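Local coordinates for beta-lactamase OXA-2 (Salmonella typhimurium, PDB 1K38), which hydrolyses beta-lactam antibiotics such as oxacillin, as a class D serine enzyme, and so confers resistance to them, at residues K121-G126 with N160-R165. Numbering follows the deposited sequence.
Sequences KKIDYG and NELPFR
The CG2 methyl of Ile123, just past the end of helix 113-122, makes the tightest packing against the connection between helices 147-158 and 166-175. It comes in near the plane of the Phe164 ring and meets its edge, Ile123 CG2 lying 3.5 Å from Phe164 CE2. Ile123 CG2 also touches Pro163 CD at 3.9 Å and, more loosely, Leu162 CD2 at 4.3 Å. Leu162, Pro163 and Phe164 thus form a corner against one side of this methyl. With chi1 at 60°, CG1 lies between backbone N and carbonyl carbon, and CG2, anti to that carbon and beside the N, is the branch directed at the loop; the side chain stands roughly perpendicular to both Pro163 and Phe164. Behind this apolar group, Pro56 of helix 56-64 packs on Ile123, while Leu59 of that helix and Phe153 of helix 147-158 pack on Leu162.

Both chain segments turn sharply here. Helix 113-122 ends in a Schellman motif with Asp124, at positive phi, as its C-prime residue: Asp124 N bonds Lys121 O at 3.1 Å, and Tyr125 N reaches back to Leu120 O. Across from it, Pro163 sits at the centre of an inverse gamma turn, whose bond from Phe164 N to Leu162 O is weak. The contact belongs to the helical part of the transpeptidase-like fold, away from the active-site serine.

Toward solvent the packing thins. Lys122 and the Pro163 ring run alongside one another, head to tail, Lys122 CG 4.0 Å from Pro163 CG, and a bend at chi3 (-53°) turns the lysine's end toward a bridging water. This water accepts from Lys122 NZ and donates to Pro163 O, both at 2.9 Å. The ammonium stands far above the Phe164 ring, at most a weak cation-pi attraction, and no direct hydrogen bond joins the two segments.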
loop_
_atom_site.group_PDB
_atom_site.type_symbol
_atom_site.label_atom_id
_atom_site.label_comp_id
_atom_site.label_asym_id
_atom_site.label_seq_id
_atom_site.Cartn_x
_atom_site.Cartn_y
_atom_site.Cartn_z
ATOM N N LYS A 121 -23.467 3.734 -13.286
ATOM C CA LYS A 121 -24.692 3.069 -12.875
ATOM C C LYS A 121 -24.397 1.758 -12.151
ATOM O O LYS A 121 -25.054 1.429 -11.165
ATOM C CB LYS A 121 -25.583 2.799 -14.091
ATOM C CG LYS A 121 -26.977 2.298 -13.737
ATOM C CD LYS A 121 -27.810 2.006 -14.982
ATOM C CE LYS A 121 -27.410 0.687 -15.638
ATOM N NZ LYS A 121 -25.976 0.638 -16.045
ATOM N N LYS A 122 -23.399 1.015 -12.625
ATOM C CA LYS A 122 -23.071 -0.261 -11.997
ATOM C C LYS A 122 -22.521 -0.115 -10.579
ATOM O O LYS A 122 -22.605 -1.051 -9.789
ATOM C CB LYS A 122 -22.100 -1.064 -12.875
ATOM C CG LYS A 122 -20.668 -0.567 -12.908
ATOM C CD LYS A 122 -19.915 -1.159 -14.098
ATOM C CE LYS A 122 -20.023 -2.680 -14.148
ATOM N NZ LYS A 122 -19.446 -3.247 -15.408
ATOM N N ILE A 123 -21.961 1.047 -10.248
ATOM C CA ILE A 123 -21.458 1.249 -8.892
ATOM C C ILE A 123 -22.356 2.199 -8.102
ATOM O O ILE A 123 -22.027 2.577 -6.982
ATOM C CB ILE A 123 -20.001 1.789 -8.861
ATOM C CG1 ILE A 123 -19.904 3.134 -9.582
ATOM C CG2 ILE A 123 -19.058 0.776 -9.499
ATOM C CD1 ILE A 123 -18.555 3.822 -9.393
ATOM N N ASP A 124 -23.489 2.578 -8.695
ATOM C CA ASP A 124 -24.456 3.461 -8.040
ATOM C C ASP A 124 -23.739 4.623 -7.356
ATOM O O ASP A 124 -23.942 4.886 -6.169
ATOM C CB ASP A 124 -25.261 2.644 -7.022
ATOM C CG ASP A 124 -26.369 3.440 -6.367
ATOM O OD1 ASP A 124 -27.094 4.157 -7.087
ATOM O OD2 ASP A 124 -26.522 3.330 -5.131
ATOM N N TYR A 125 -22.912 5.324 -8.129
ATOM C CA TYR A 125 -22.110 6.440 -7.628
ATOM C C TYR A 125 -22.806 7.801 -7.720
ATOM O O TYR A 125 -22.891 8.397 -8.792
ATOM C CB TYR A 125 -20.780 6.462 -8.393
ATOM C CG TYR A 125 -19.739 7.433 -7.876
ATOM C CD1 TYR A 125 -19.711 8.757 -8.307
ATOM C CD2 TYR A 125 -18.748 7.009 -6.991
ATOM C CE1 TYR A 125 -18.712 9.634 -7.879
ATOM C CE2 TYR A 125 -17.752 7.872 -6.557
ATOM C CZ TYR A 125 -17.735 9.180 -7.005
ATOM O OH TYR A 125 -16.723 10.018 -6.597
ATOM N N GLY A 126 -23.289 8.288 -6.581
ATOM C CA GLY A 126 -23.970 9.575 -6.558
ATOM C C GLY A 126 -25.133 9.607 -7.531
ATOM O O GLY A 126 -25.904 8.652 -7.605
ATOM N N ASN A 160 -13.450 -5.085 -1.458
ATOM C CA ASN A 160 -13.279 -5.696 -2.779
ATOM C C ASN A 160 -14.638 -6.087 -3.352
ATOM O O ASN A 160 -14.737 -7.019 -4.152
ATOM C CB ASN A 160 -12.386 -6.938 -2.682
ATOM C CG ASN A 160 -11.019 -6.631 -2.100
ATOM O OD1 ASN A 160 -10.291 -5.777 -2.612
ATOM N ND2 ASN A 160 -10.661 -7.328 -1.020
ATOM N N GLU A 161 -15.674 -5.349 -2.962
ATOM C CA GLU A 161 -17.045 -5.624 -3.394
ATOM C C GLU A 161 -17.516 -4.906 -4.653
ATOM O O GLU A 161 -18.652 -5.105 -5.087
ATOM C CB GLU A 161 -18.023 -5.294 -2.268
ATOM C CG GLU A 161 -17.744 -6.001 -0.966
ATOM C CD GLU A 161 -18.701 -5.575 0.127
ATOM O OE1 GLU A 161 -19.087 -4.386 0.151
ATOM O OE2 GLU A 161 -19.061 -6.423 0.965
ATOM N N LEU A 162 -16.673 -4.062 -5.237
ATOM C CA LEU A 162 -17.082 -3.360 -6.447
ATOM C C LEU A 162 -17.037 -4.326 -7.628
ATOM O O LEU A 162 -16.270 -5.293 -7.625
ATOM C CB LEU A 162 -16.175 -2.155 -6.700
ATOM C CG LEU A 162 -16.255 -1.039 -5.650
ATOM C CD1 LEU A 162 -15.199 0.009 -5.957
ATOM C CD2 LEU A 162 -17.650 -0.408 -5.638
ATOM N N PRO A 163 -17.867 -4.081 -8.654
ATOM C CA PRO A 163 -17.926 -4.931 -9.847
ATOM C C PRO A 163 -16.775 -4.711 -10.825
ATOM O O PRO A 163 -16.987 -4.417 -12.006
ATOM C CB PRO A 163 -19.275 -4.568 -10.452
ATOM C CG PRO A 163 -19.355 -3.103 -10.166
ATOM C CD PRO A 163 -18.882 -3.012 -8.722
ATOM N N PHE A 164 -15.555 -4.860 -10.320
ATOM C CA PHE A 164 -14.341 -4.707 -11.113
ATOM C C PHE A 164 -13.383 -5.803 -10.671
ATOM O O PHE A 164 -13.542 -6.361 -9.587
ATOM C CB PHE A 164 -13.689 -3.345 -10.848
ATOM C CG PHE A 164 -14.491 -2.181 -11.346
ATOM C CD1 PHE A 164 -14.457 -1.818 -12.687
ATOM C CD2 PHE A 164 -15.307 -1.464 -10.478
ATOM C CE1 PHE A 164 -15.227 -0.757 -13.157
ATOM C CE2 PHE A 164 -16.080 -0.405 -10.939
ATOM C CZ PHE A 164 -16.040 -0.052 -12.281
ATOM N N ARG A 165 -12.400 -6.115 -11.508
ATOM C CA ARG A 165 -11.410 -7.132 -11.163
ATOM C C ARG A 165 -10.816 -6.784 -9.807
ATOM O O ARG A 165 -10.496 -5.621 -9.550
ATOM C CB ARG A 165 -10.270 -7.155 -12.186
ATOM C CG ARG A 165 -10.658 -7.578 -13.589
ATOM C CD ARG A 165 -9.458 -7.463 -14.517
ATOM N NE ARG A 165 -9.773 -7.849 -15.890
ATOM C CZ ARG A 165 -9.244 -8.897 -16.514
ATOM N NH1 ARG A 165 -8.368 -9.672 -15.888
ATOM N NH2 ARG A 165 -9.593 -9.169 -17.766
HETATM O O HOH W 1 -16.643 -3.558 -14.705
#